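PDB 1VQ0: 33 kDa chaperonin from Thermotoga maritima, which probably acts as a redox-regulated, zinc-binding molecular chaperone that keeps thermally unfolding and oxidatively damaged proteins from aggregating irreversibly. Local coordinates for residues A[106-109]-A[113-116]; A[49-54]-A[118-123]. All blocks are in the same frame, centred on the assembly; numbering follows the deposited sequence.

Contact 1 of 2, residues A[106-109]-A[113-116]; sequences LPLN and KFDV
Asn-109 and Lys-113 are joined by two hydrogen bonds that run in opposite directions. The backbone N of Asn-109 donates to Lys-113 O at 2.9 Å. In return Lys-113 N reaches the side-chain oxygen Asn-109 OD1 at 3.0 Å, arriving from above the amide plane, 54° out of it. With chi1 at 72°, CG of Asn-109 sits between its own N and carbonyl carbon, which folds the amide back over the start of 113-116. The amide's other end, ND2, lies 3.5 Å from Lys-113 CB and donates to a water that in turn donates to Asp-115 OD1.

Two further waters stitch Pro-107 to Asp-115. Both donate to Pro-107 O; one also donates to Asp-115 OD2 at 2.7 Å, and the other accepts from Asp-115 N. Each carboxylate oxygen of Asp-115 is thus tied by water to 106-109, while OD1 also takes a weak bond from Gly-118 N.

Packing surrounds these bonds. CD2 of Leu-108 stands 4.2 Å above one face of the Phe-114 ring, offset toward its rim, and also lies 3.5 Å from Lys-113 O. The side chains of Leu-106 and Asp-115 cross at a slant, Leu-106 CD1 lying 3.9 Å from Asp-115 OD2. Beyond these segments, the Phe-114 side chain touches Tyr-46 and Val-50 of helix 46-62.

This surface loop ends in a helix N-cap: Asp-115, also the centre of an inverse gamma turn, caps the start of helix 116-120.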
loop_
_atom_site.group_PDB
_atom_site.type_symbol
_atom_site.label_atom_id
_atom_site.label_comp_id
_atom_site.label_asym_id
_atom_site.label_seq_id
_atom_site.Cartn_x
_atom_site.Cartn_y
_atom_site.Cartn_z
ATOM N N LEU A 106 18.646 -20.820 11.801
ATOM C CA LEU A 106 18.196 -20.513 13.167
ATOM C C LEU A 106 17.947 -21.866 13.855
ATOM O O LEU A 106 17.757 -22.877 13.155
ATOM C CB LEU A 106 16.836 -19.788 13.084
ATOM C CG LEU A 106 16.802 -18.278 12.848
ATOM C CD1 LEU A 106 15.367 -17.785 12.886
ATOM C CD2 LEU A 106 17.610 -17.627 13.933
ATOM N N PRO A 107 17.928 -21.914 15.186
ATOM C CA PRO A 107 17.464 -23.104 15.882
ATOM C C PRO A 107 16.018 -23.412 15.482
ATOM O O PRO A 107 15.267 -22.524 15.041
ATOM C CB PRO A 107 17.503 -22.675 17.360
ATOM C CG PRO A 107 18.631 -21.569 17.397
ATOM C CD PRO A 107 18.327 -20.842 16.131
ATOM N N LEU A 108 15.641 -24.660 15.598
ATOM C CA LEU A 108 14.229 -25.002 15.468
ATOM C C LEU A 108 13.431 -24.281 16.553
ATOM O O LEU A 108 13.956 -23.984 17.626
ATOM C CB LEU A 108 14.023 -26.499 15.594
ATOM C CG LEU A 108 14.726 -27.371 14.588
ATOM C CD1 LEU A 108 14.647 -28.843 15.046
ATOM C CD2 LEU A 108 14.118 -27.151 13.217
ATOM N N ASN A 109 12.150 -24.020 16.290
ATOM C CA ASN A 109 11.262 -23.513 17.358
ATOM C C ASN A 109 11.021 -24.611 18.402
ATOM O O ASN A 109 11.500 -25.729 18.227
ATOM C CB ASN A 109 9.964 -22.923 16.770
ATOM C CG ASN A 109 8.988 -23.980 16.215
ATOM O OD1 ASN A 109 8.986 -25.178 16.597
ATOM N ND2 ASN A 109 8.122 -23.504 15.318
ATOM N N LYS A 113 9.868 -27.378 14.697
ATOM C CA LYS A 113 9.646 -26.945 13.348
ATOM C C LYS A 113 10.694 -25.853 12.930
ATOM O O LYS A 113 11.301 -25.216 13.786
ATOM C CB LYS A 113 8.234 -26.356 13.268
ATOM C CG LYS A 113 7.093 -27.287 13.611
ATOM C CD LYS A 113 7.372 -28.714 13.192
ATOM C CE LYS A 113 6.137 -29.653 13.313
ATOM N NZ LYS A 113 6.534 -31.093 13.597
ATOM N N PHE A 114 10.892 -25.665 11.621
ATOM C CA PHE A 114 11.617 -24.489 11.127
ATOM C C PHE A 114 10.946 -23.172 11.587
ATOM O O PHE A 114 9.708 -23.007 11.538
ATOM C CB PHE A 114 11.855 -24.514 9.614
ATOM C CG PHE A 114 12.901 -25.561 9.183
ATOM C CD1 PHE A 114 14.271 -25.352 9.419
ATOM C CD2 PHE A 114 12.520 -26.766 8.631
ATOM C CE1 PHE A 114 15.245 -26.334 9.089
ATOM C CE2 PHE A 114 13.503 -27.735 8.262
ATOM C CZ PHE A 114 14.850 -27.523 8.499
ATOM N N ASP A 115 11.786 -22.260 12.070
ATOM C CA ASP A 115 11.340 -21.022 12.703
ATOM C C ASP A 115 11.135 -19.933 11.688
ATOM O O ASP A 115 11.879 -18.947 11.613
ATOM C CB ASP A 115 12.316 -20.576 13.784
ATOM C CG ASP A 115 11.777 -19.482 14.631
ATOM O OD1 ASP A 115 10.541 -19.200 14.553
ATOM O OD2 ASP A 115 12.525 -18.872 15.401
ATOM N N VAL A 116 10.087 -20.129 10.890
ATOM C CA VAL A 116 9.690 -19.147 9.874
ATOM C C VAL A 116 9.430 -17.773 10.496
ATOM O O VAL A 116 9.981 -16.760 10.040
ATOM C CB VAL A 116 8.494 -19.691 9.074
ATOM C CG1 VAL A 116 7.933 -18.654 8.110
ATOM C CG2 VAL A 116 8.920 -20.955 8.332
HETATM O O HOH W 1 14.767 -20.060 16.357
HETATM O O HOH W 2 14.714 -22.750 12.217
HETATM O O HOH W 3 8.161 -20.589 14.992
#

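Contact 2 of 2, residues A[49-54]-A[118-123]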
loop_
_atom_site.group_PDB
_atom_site.type_symbol
_atom_site.label_atom_id
_atom_site.label_comp_id
_atom_site.label_asym_id
_atom_site.label_seq_id
_atom_site.Cartn_x
_atom_site.Cartn_y
_atom_site.Cartn_z
ATOM N N THR A 49 14.447 -22.353 2.353
ATOM C CA THR A 49 13.557 -23.210 1.526
ATOM C C THR A 49 12.117 -23.167 2.069
ATOM O O THR A 49 11.155 -23.000 1.331
ATOM C CB THR A 49 14.083 -24.660 1.505
ATOM O OG1 THR A 49 15.395 -24.720 0.920
ATOM C CG2 THR A 49 13.217 -25.539 0.596
ATOM N N VAL A 50 11.964 -23.280 3.389
ATOM C CA VAL A 50 10.628 -23.370 3.957
ATOM C C VAL A 50 9.948 -21.984 3.886
ATOM O O VAL A 50 8.778 -21.870 3.567
ATOM C CB VAL A 50 10.701 -23.946 5.405
ATOM C CG1 VAL A 50 9.343 -23.819 6.145
ATOM C CG2 VAL A 50 11.126 -25.399 5.368
ATOM N N VAL A 51 10.709 -20.929 4.183
ATOM C CA VAL A 51 10.159 -19.572 4.197
ATOM C C VAL A 51 9.711 -19.135 2.792
ATOM O O VAL A 51 8.570 -18.734 2.583
ATOM C CB VAL A 51 11.196 -18.542 4.744
ATOM C CG1 VAL A 51 10.594 -17.122 4.743
ATOM C CG2 VAL A 51 11.598 -18.876 6.158
ATOM N N LEU A 52 10.631 -19.205 1.840
ATOM C CA LEU A 52 10.306 -18.947 0.446
ATOM C C LEU A 52 9.238 -19.896 -0.127
ATOM O O LEU A 52 8.385 -19.465 -0.862
ATOM C CB LEU A 52 11.549 -18.926 -0.412
ATOM C CG LEU A 52 11.376 -18.501 -1.897
ATOM C CD1 LEU A 52 10.588 -17.196 -2.047
ATOM C CD2 LEU A 52 12.687 -18.369 -2.643
ATOM N N GLY A 53 9.322 -21.182 0.206
ATOM C CA GLY A 53 8.372 -22.166 -0.268
ATOM C C GLY A 53 6.948 -21.816 0.153
ATOM O O GLY A 53 6.019 -21.867 -0.637
ATOM N N ARG A 54 6.777 -21.426 1.392
ATOM C CA ARG A 54 5.475 -21.085 1.861
ATOM C C ARG A 54 4.911 -19.887 1.116
ATOM O O ARG A 54 3.697 -19.852 0.798
ATOM C CB ARG A 54 5.494 -20.743 3.322
ATOM C CG ARG A 54 5.608 -21.944 4.300
ATOM C CD ARG A 54 5.206 -21.534 5.740
ATOM N NE ARG A 54 5.640 -22.517 6.717
ATOM C CZ ARG A 54 5.536 -22.361 8.037
ATOM N NH1 ARG A 54 5.011 -21.262 8.533
ATOM N NH2 ARG A 54 5.970 -23.296 8.863
ATOM N N GLY A 118 10.481 -16.531 13.345
ATOM C CA GLY A 118 11.764 -15.992 13.804
ATOM C C GLY A 118 12.587 -15.501 12.620
ATOM O O GLY A 118 13.243 -14.475 12.675
ATOM N N ALA A 119 12.562 -16.238 11.510
ATOM C CA ALA A 119 13.363 -15.797 10.358
ATOM C C ALA A 119 12.886 -14.428 9.877
ATOM O O ALA A 119 13.666 -13.595 9.479
ATOM C CB ALA A 119 13.271 -16.790 9.245
ATOM N N ILE A 120 11.559 -14.221 9.872
ATOM C CA ILE A 120 10.978 -12.964 9.361
ATOM C C ILE A 120 11.026 -11.832 10.387
ATOM O O ILE A 120 11.285 -10.659 10.060
ATOM C CB ILE A 120 9.540 -13.230 8.873
ATOM C CG1 ILE A 120 9.584 -14.104 7.612
ATOM C CG2 ILE A 120 8.751 -11.882 8.682
ATOM C CD1 ILE A 120 8.234 -14.662 7.224
ATOM N N GLY A 121 10.748 -12.172 11.625
ATOM C CA GLY A 121 10.704 -11.166 12.677
ATOM C C GLY A 121 9.506 -10.237 12.555
ATOM O O GLY A 121 8.482 -10.587 11.944
ATOM N N GLN A 122 9.668 -9.066 13.122
ATOM C CA GLN A 122 8.673 -8.007 13.188
ATOM C C GLN A 122 8.671 -7.297 11.864
ATOM O O GLN A 122 9.724 -6.879 11.392
ATOM C CB GLN A 122 9.055 -6.946 14.233
ATOM C CG GLN A 122 9.065 -7.383 15.670
ATOM C CD GLN A 122 7.902 -8.233 15.978
ATOM O OE1 GLN A 122 6.768 -7.740 16.026
ATOM N NE2 GLN A 122 8.147 -9.536 16.116
ATOM N N GLY A 123 7.498 -7.100 11.304
ATOM C CA GLY A 123 7.394 -6.452 10.030
ATOM C C GLY A 123 6.023 -6.460 9.395
ATOM O O GLY A 123 5.007 -6.489 10.080
#
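Val-51 meets helix 116-120 with both of its methyl groups, one for each of two successive residues. CG2 lies 4.1 Å from CB of Ala-119, and CG1 lies 4.2 Å from CD1 of Ile-120. With chi1 at 180°, CG1 is anti to the backbone N and CG2 anti to the carbonyl carbon; this rotation turns one methyl to each partner. Ala-119 offers just its CB, whereas Ile-120 reaches across with the far end of its longer branch, carried through CG1 to CD1 by a nearly extended chi2 of 168°. The nearest CA atoms, those of Val-51 and Ala-119, are 7.9 Å apart, and side chains alone bridge the gap; the two segments bury 92 Å² between them.

Neighbouring side chains enclose this small meeting point. Val-51 also touches Val-116, one turn before Ile-120, and Ile-82, while Ile-120 rests on Leu-143. Alongside, Val-50 packs against Val-170 and Val-172 of strand 164-173, and Arg-54 pairs with Glu-147 in a salt bridge.

Backbone bonds hold the short helix in position: Ala-119 is hydrogen-bonded to Ile-82 and Ile-120 to Gly-80, these partners lying in the turn between strands 71-78 and 84-90. At Gly-121 the chain leaves the helix with a positive phi of 71° and heads into strand 123-130. Gln-122 N is hydrogen-bonded to Asn-79 OD1, and Gln-122 OE1 to Lys-134 NZ of the second subunit.

All three touching residues are buried and meet through methyl groups alone, so the direct contact is purely apolar and rests on van der Waals contact and exclusion of water, with the directional bonds left to the surroundings.

Overall arrangement
From the N terminus, the chain first supplies helix 46-62, whose segment 49-54 is followed by strands 71-78, 84-90 and 94-99 of the large mixed sheet. After strand 94-99, contact 1 closes a short loop, pairing 106-109 with 113-116 across three residues. Helix 116-120 begins at the end of 113-116, and its residues 118-120 close the much longer loop of contact 2, inside which contact 1 is nested. The contacts, their centres about 10 Å apart, touch each other: Leu-106 reaches Gly-118 and Ala-119, and Val-116 packs on Val-50 and Arg-54. Together they join the surface loop and short helix to helix 46-62 before the chain enters strand 123-130.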